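Local coordinates for vibralactone Cyclase (Boreostereum vibrans, PDB 6KD0), which catalyses, as an alpha/beta hydrolase-fold enzyme, the cyclization that forms the fused bicyclic beta-lactone of vibralactone, at residues L153-A156 / A157-G161; M334-L337 / F338-T341; L237-K240 / E241-F245. All blocks are in the same frame, centred on the assembly; numbering follows the deposited sequence.

Contact 1: residues L153-A156 / A157-G161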
# COMPACT_ATOMS: atom_id res chain seq x y z
N LEU A 153 -0.60 -11.69 7.96
CA LEU A 153 -0.20 -10.84 9.08
C LEU A 153 -0.10 -11.66 10.36
O LEU A 153 0.85 -11.51 11.14
CB LEU A 153 -1.19 -9.68 9.25
CG LEU A 153 -0.86 -8.61 10.29
CD1 LEU A 153 0.42 -7.87 9.90
CD2 LEU A 153 -2.02 -7.62 10.50
N LYS A 154 -1.07 -12.56 10.55
CA LYS A 154 -1.03 -13.44 11.72
C LYS A 154 0.16 -14.37 11.65
O LYS A 154 0.86 -14.57 12.66
CB LYS A 154 -2.33 -14.25 11.82
CG LYS A 154 -3.54 -13.46 12.28
CD LYS A 154 -4.77 -14.37 12.40
CE LYS A 154 -4.65 -15.31 13.59
NZ LYS A 154 -5.80 -16.27 13.68
N TRP A 155 0.42 -14.94 10.47
CA TRP A 155 1.55 -15.84 10.31
C TRP A 155 2.86 -15.12 10.63
O TRP A 155 3.70 -15.64 11.36
CB TRP A 155 1.58 -16.40 8.89
CG TRP A 155 2.72 -17.34 8.69
CD1 TRP A 155 2.72 -18.69 8.91
CD2 TRP A 155 4.05 -17.00 8.26
NE1 TRP A 155 3.96 -19.21 8.64
CE2 TRP A 155 4.80 -18.20 8.24
CE3 TRP A 155 4.68 -15.81 7.89
CZ2 TRP A 155 6.14 -18.24 7.86
CZ3 TRP A 155 6.02 -15.85 7.51
CH2 TRP A 155 6.73 -17.05 7.50
N ALA A 156 3.03 -13.91 10.09
CA ALA A 156 4.27 -13.17 10.28
C ALA A 156 4.47 -12.80 11.74
O ALA A 156 5.59 -12.88 12.25
CB ALA A 156 4.27 -11.91 9.41
N ALA A 157 3.39 -12.39 12.43
CA ALA A 157 3.49 -12.11 13.86
C ALA A 157 3.89 -13.36 14.64
O ALA A 157 4.80 -13.32 15.48
CB ALA A 157 2.17 -11.54 14.39
N ALA A 158 3.26 -14.49 14.36
CA ALA A 158 3.48 -15.65 15.21
C ALA A 158 4.80 -16.36 14.90
O ALA A 158 5.39 -17.00 15.78
CB ALA A 158 2.32 -16.63 15.07
N ASN A 159 5.27 -16.27 13.66
CA ASN A 159 6.44 -16.99 13.21
C ASN A 159 7.62 -16.08 12.99
O ASN A 159 8.59 -16.47 12.34
CB ASN A 159 6.11 -17.76 11.93
CG ASN A 159 5.08 -18.85 12.17
OD1 ASN A 159 5.42 -19.94 12.62
ND2 ASN A 159 3.82 -18.55 11.88
N ALA A 160 7.56 -14.86 13.53
CA ALA A 160 8.61 -13.87 13.28
C ALA A 160 10.00 -14.42 13.57
O ALA A 160 10.92 -14.24 12.77
CB ALA A 160 8.37 -12.62 14.14
N GLY A 161 10.16 -15.12 14.69
CA GLY A 161 11.50 -15.55 15.10
C GLY A 161 12.17 -16.45 14.09
O GLY A 161 13.40 -16.44 13.96
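W155 turns its indole anti to its own backbone nitrogen (chi1 -180°), and N159, with CG beside its backbone N (chi1 -66°), folds its amide back over that ring, four residues on at the C-terminal end of the helix. N159 ND2 lies 3.1 Å above the W155 indole plane, displaced toward the rim and nearest CD1, while N159 CB sits over the six-membered ring in a CH-pi contact, 4.2 Å from its centroid. The two planes are tilted 26° to each other, and the side chains cross at about a right angle. The same ND2 donates to W155 O at 3.0 Å, with that oxygen close to the amide plane, and N159 N reaches W155 O at 2.9 Å. Two donors from one residue thus grip a single carbonyl, and the side-chain bond fixes the rotation of the amide above the ring. N159 is also where the chain leaves helical geometry, its predecessors A157 and A158 still bonded to L153 O and K154 O. On the inner side of helix 144-158, L153 and A157 rest on F171 of strand 171-176, and L153 and A156 on Y99 of strand 97-101, while the W155 ring meets Y69 of strand 64-73.

Contact 2: residues M334-L337 / F338-T341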
# COMPACT_ATOMS: atom_id res chain seq x y z
N MET A 334 8.44 5.19 7.07
CA MET A 334 8.73 3.93 7.76
C MET A 334 9.67 4.16 8.94
O MET A 334 9.46 3.60 10.02
CB MET A 334 9.34 2.92 6.80
CG MET A 334 8.37 2.45 5.72
SD MET A 334 9.10 1.30 4.55
CE MET A 334 7.60 0.78 3.69
N SER A 335 10.74 4.92 8.73
CA SER A 335 11.69 5.17 9.80
C SER A 335 11.02 5.89 10.96
O SER A 335 11.31 5.57 12.12
CB SER A 335 12.88 5.98 9.29
OG SER A 335 13.79 5.10 8.68
N TRP A 336 10.13 6.84 10.67
CA TRP A 336 9.37 7.50 11.73
C TRP A 336 8.56 6.49 12.52
O TRP A 336 8.63 6.45 13.75
CB TRP A 336 8.45 8.57 11.12
CG TRP A 336 7.49 9.16 12.11
CD1 TRP A 336 7.79 9.82 13.27
CD2 TRP A 336 6.06 9.11 12.03
NE1 TRP A 336 6.63 10.20 13.91
CE2 TRP A 336 5.56 9.77 13.18
CE3 TRP A 336 5.16 8.58 11.11
CZ2 TRP A 336 4.19 9.92 13.42
CZ3 TRP A 336 3.80 8.71 11.35
CH2 TRP A 336 3.33 9.38 12.50
N LEU A 337 7.82 5.63 11.82
CA LEU A 337 7.01 4.63 12.51
C LEU A 337 7.86 3.68 13.35
O LEU A 337 7.52 3.37 14.49
CB LEU A 337 6.17 3.86 11.50
CG LEU A 337 5.14 4.73 10.77
CD1 LEU A 337 4.50 3.95 9.59
CD2 LEU A 337 4.08 5.23 11.73
N PHE A 338 8.98 3.22 12.80
CA PHE A 338 9.84 2.32 13.56
C PHE A 338 10.54 3.04 14.71
O PHE A 338 10.94 2.39 15.68
CB PHE A 338 10.86 1.67 12.63
CG PHE A 338 10.32 0.50 11.84
CD1 PHE A 338 9.84 -0.64 12.49
CD2 PHE A 338 10.29 0.53 10.46
CE1 PHE A 338 9.35 -1.71 11.77
CE2 PHE A 338 9.79 -0.54 9.73
CZ PHE A 338 9.32 -1.66 10.38
N SER A 339 10.66 4.37 14.65
CA SER A 339 11.28 5.12 15.74
C SER A 339 10.43 5.13 17.00
O SER A 339 10.91 5.57 18.05
CB SER A 339 11.58 6.56 15.33
OG SER A 339 10.39 7.32 15.32
N LYS A 340 9.18 4.67 16.92
CA LYS A 340 8.33 4.59 18.10
C LYS A 340 8.63 3.36 18.95
O LYS A 340 8.11 3.26 20.07
CB LYS A 340 6.87 4.63 17.66
CG LYS A 340 6.59 5.89 16.88
CD LYS A 340 5.11 6.22 16.79
CE LYS A 340 4.91 7.67 16.33
NZ LYS A 340 5.51 8.65 17.29
N THR A 341 9.45 2.43 18.46
CA THR A 341 10.01 1.34 19.26
C THR A 341 11.49 1.23 18.92
O THR A 341 11.94 0.22 18.35
CB THR A 341 9.28 0.02 19.02
OG1 THR A 341 9.17 -0.21 17.61
CG2 THR A 341 7.90 0.04 19.63
O HOH W 1 7.42 0.84 15.79
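The last turn of helix 321-338 runs straight into a type I beta turn from F338 to T341, and the backbone bonding shifts with it: F338 N still reaches four residues back to M334 O, at 2.8 Å, whereas K340 N bonds three residues back to L337 O. That second bond is nearly straight at the hydrogen but comes from well above the carbonyl plane. S339 places its hydroxyl between its own N and carbonyl carbon (chi1 76°), which points OG back at the helix, where it donates to W336 O at a short 2.5 Å. S339 N donates to S335 O and adds a weak bond to W336 O, so the serine closes on the helix end through both backbone and side chain. K340 crosses the W336 side chain obliquely, its CE 3.7 Å from W336 CZ2 at the rim of the indole. The bend at chi4 (-61°) directs NZ to a salt bridge with E300, and R302 makes a cation-pi contact with the same indole. F338 bends back toward the preceding turn, its CD2 3.2 Å from M334 O and more loosely beside M334 CB, and the ring packs on L98 and V172 of the central sheet. A water donates to L337 O at 2.8 Å and to T341 OG1, tying the turn to the helix end. Carbonyls at a helix C-terminus lack further helical amides to bind; here a hydroxyl, a turn amide and a water take over for W336 O and L337 O, and E300 probably offsets the lysine charge beside the indole.

Contact 3: residues L237-K240 / E241-F245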
# COMPACT_ATOMS: atom_id res chain seq x y z
N LEU A 237 -4.90 6.48 -13.89
CA LEU A 237 -6.10 5.98 -13.21
C LEU A 237 -7.28 6.90 -13.46
O LEU A 237 -7.31 8.04 -12.96
CB LEU A 237 -5.86 5.83 -11.70
CG LEU A 237 -7.08 5.28 -10.94
CD1 LEU A 237 -7.41 3.85 -11.38
CD2 LEU A 237 -6.84 5.34 -9.41
N SER A 238 -8.26 6.43 -14.22
CA SER A 238 -9.47 7.18 -14.50
C SER A 238 -10.57 6.74 -13.55
O SER A 238 -10.47 5.68 -12.91
CB SER A 238 -9.88 6.97 -15.96
OG SER A 238 -10.24 5.61 -16.18
N LYS A 239 -11.59 7.59 -13.41
CA LYS A 239 -12.82 7.21 -12.70
C LYS A 239 -13.41 5.92 -13.27
O LYS A 239 -13.84 5.03 -12.52
CB LYS A 239 -13.83 8.35 -12.80
CG LYS A 239 -15.24 7.97 -12.35
CD LYS A 239 -16.15 9.20 -12.33
CE LYS A 239 -17.44 8.93 -11.59
NZ LYS A 239 -18.51 8.42 -12.48
N LYS A 240 -13.46 5.82 -14.59
CA LYS A 240 -13.95 4.60 -15.22
C LYS A 240 -13.20 3.38 -14.71
O LYS A 240 -13.81 2.34 -14.43
CB LYS A 240 -13.82 4.74 -16.73
CG LYS A 240 -14.31 3.54 -17.53
CD LYS A 240 -14.17 3.81 -19.02
CE LYS A 240 -14.69 2.62 -19.83
NZ LYS A 240 -14.64 2.86 -21.30
N GLU A 241 -11.87 3.48 -14.57
CA GLU A 241 -11.05 2.36 -14.12
C GLU A 241 -11.32 2.05 -12.65
O GLU A 241 -11.35 0.88 -12.24
CB GLU A 241 -9.57 2.68 -14.34
CG GLU A 241 -9.12 2.57 -15.80
CD GLU A 241 -7.67 3.00 -16.01
OE1 GLU A 241 -6.92 2.28 -16.69
OE2 GLU A 241 -7.29 4.07 -15.50
N VAL A 242 -11.50 3.10 -11.83
CA VAL A 242 -11.84 2.91 -10.43
C VAL A 242 -13.12 2.08 -10.30
O VAL A 242 -13.18 1.07 -9.57
CB VAL A 242 -11.96 4.27 -9.72
CG1 VAL A 242 -12.62 4.12 -8.35
CG2 VAL A 242 -10.56 4.90 -9.58
N TYR A 243 -14.16 2.50 -11.03
CA TYR A 243 -15.43 1.76 -10.99
C TYR A 243 -15.26 0.34 -11.51
O TYR A 243 -15.89 -0.60 -10.99
CB TYR A 243 -16.49 2.51 -11.81
CG TYR A 243 -17.18 3.62 -11.04
CD1 TYR A 243 -16.45 4.63 -10.45
CD2 TYR A 243 -18.56 3.63 -10.89
CE1 TYR A 243 -17.07 5.65 -9.73
CE2 TYR A 243 -19.20 4.64 -10.19
CZ TYR A 243 -18.45 5.65 -9.61
OH TYR A 243 -19.06 6.66 -8.90
N TRP A 244 -14.41 0.14 -12.52
CA TRP A 244 -14.23 -1.21 -13.05
C TRP A 244 -13.55 -2.11 -12.02
O TRP A 244 -13.94 -3.27 -11.86
CB TRP A 244 -13.44 -1.14 -14.37
CG TRP A 244 -13.21 -2.45 -15.07
CD1 TRP A 244 -14.15 -3.24 -15.67
CD2 TRP A 244 -11.95 -3.09 -15.28
NE1 TRP A 244 -13.54 -4.35 -16.24
CE2 TRP A 244 -12.20 -4.27 -16.01
CE3 TRP A 244 -10.64 -2.78 -14.92
CZ2 TRP A 244 -11.17 -5.14 -16.39
CZ3 TRP A 244 -9.63 -3.64 -15.30
CH2 TRP A 244 -9.90 -4.81 -16.03
N PHE A 245 -12.52 -1.61 -11.32
CA PHE A 245 -11.85 -2.42 -10.31
C PHE A 245 -12.80 -2.75 -9.15
O PHE A 245 -12.76 -3.86 -8.60
CB PHE A 245 -10.58 -1.72 -9.80
CG PHE A 245 -9.40 -1.82 -10.74
CD1 PHE A 245 -8.84 -3.05 -11.05
CD2 PHE A 245 -8.83 -0.67 -11.29
CE1 PHE A 245 -7.74 -3.13 -11.92
CE2 PHE A 245 -7.74 -0.75 -12.15
CZ PHE A 245 -7.20 -1.99 -12.47
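A capping box opens helix 239-249, with S238 at the N-cap and E241 three residues on exchanging bonds in both directions. S238 OG, set between its own N and carbonyl carbon (chi1 65°), accepts from E241 N at 3.1 Å. In return, OE2 of E241 takes S238 N at 2.9 Å on its anti lone pair, the lone pair turned away from OE1. OE1 itself is salt-bridged to R38 of helix 35-54, so the carboxylate links the helix start to a second helix. With an alanine in place of E241 the carboxylate is gone, so S238 N is likely to lose its acceptor and R38 its salt-bridge mate. Next to the box, L237 crosses V242 at about a right angle, and its CD2 meets CG2 of V242 at 3.7 Å. K239 slants across Y243, its CE 3.8 Å from Y243 CE1. With chi4 bent to -90°, K239 NZ forms an off-centre cation-pi contact, 4.4 Å from the Y243 ring centroid. The i to i+4 spacing, with Y243 N bonded to K239 O, sets the two side chains next to each other on the helix. L237 also touches D281, which probably belongs to a Ser-His-Asp triad with S177 and H311. Reciprocal bonding of this kind, N-cap serine to backbone amide and glutamate to N-cap amide, is the signature of the capping box at a helix N-terminus.

Overall arrangement
Along the chain the order is contact 1, contact 3, contact 2, and no two of them touch. Contact 1 closes helix 144-158 and contact 2 ends helix 321-338; their centres lie about 19 Å apart, and both reach strands 97-101 and 171-176 of the mixed central sheet. Contact 3 begins helix 239-249 on the opposite side of the chain's centre, its centre about 35 Å from that of contact 1 and about 34 Å from that of contact 2. The set marks two helix C-terminal ends and one helix start in a single alpha/beta hydrolase fold. Only contact 3 touches the probable catalytic triad, through L237, although M334 of contact 2 lies near the putative nucleophile elbow.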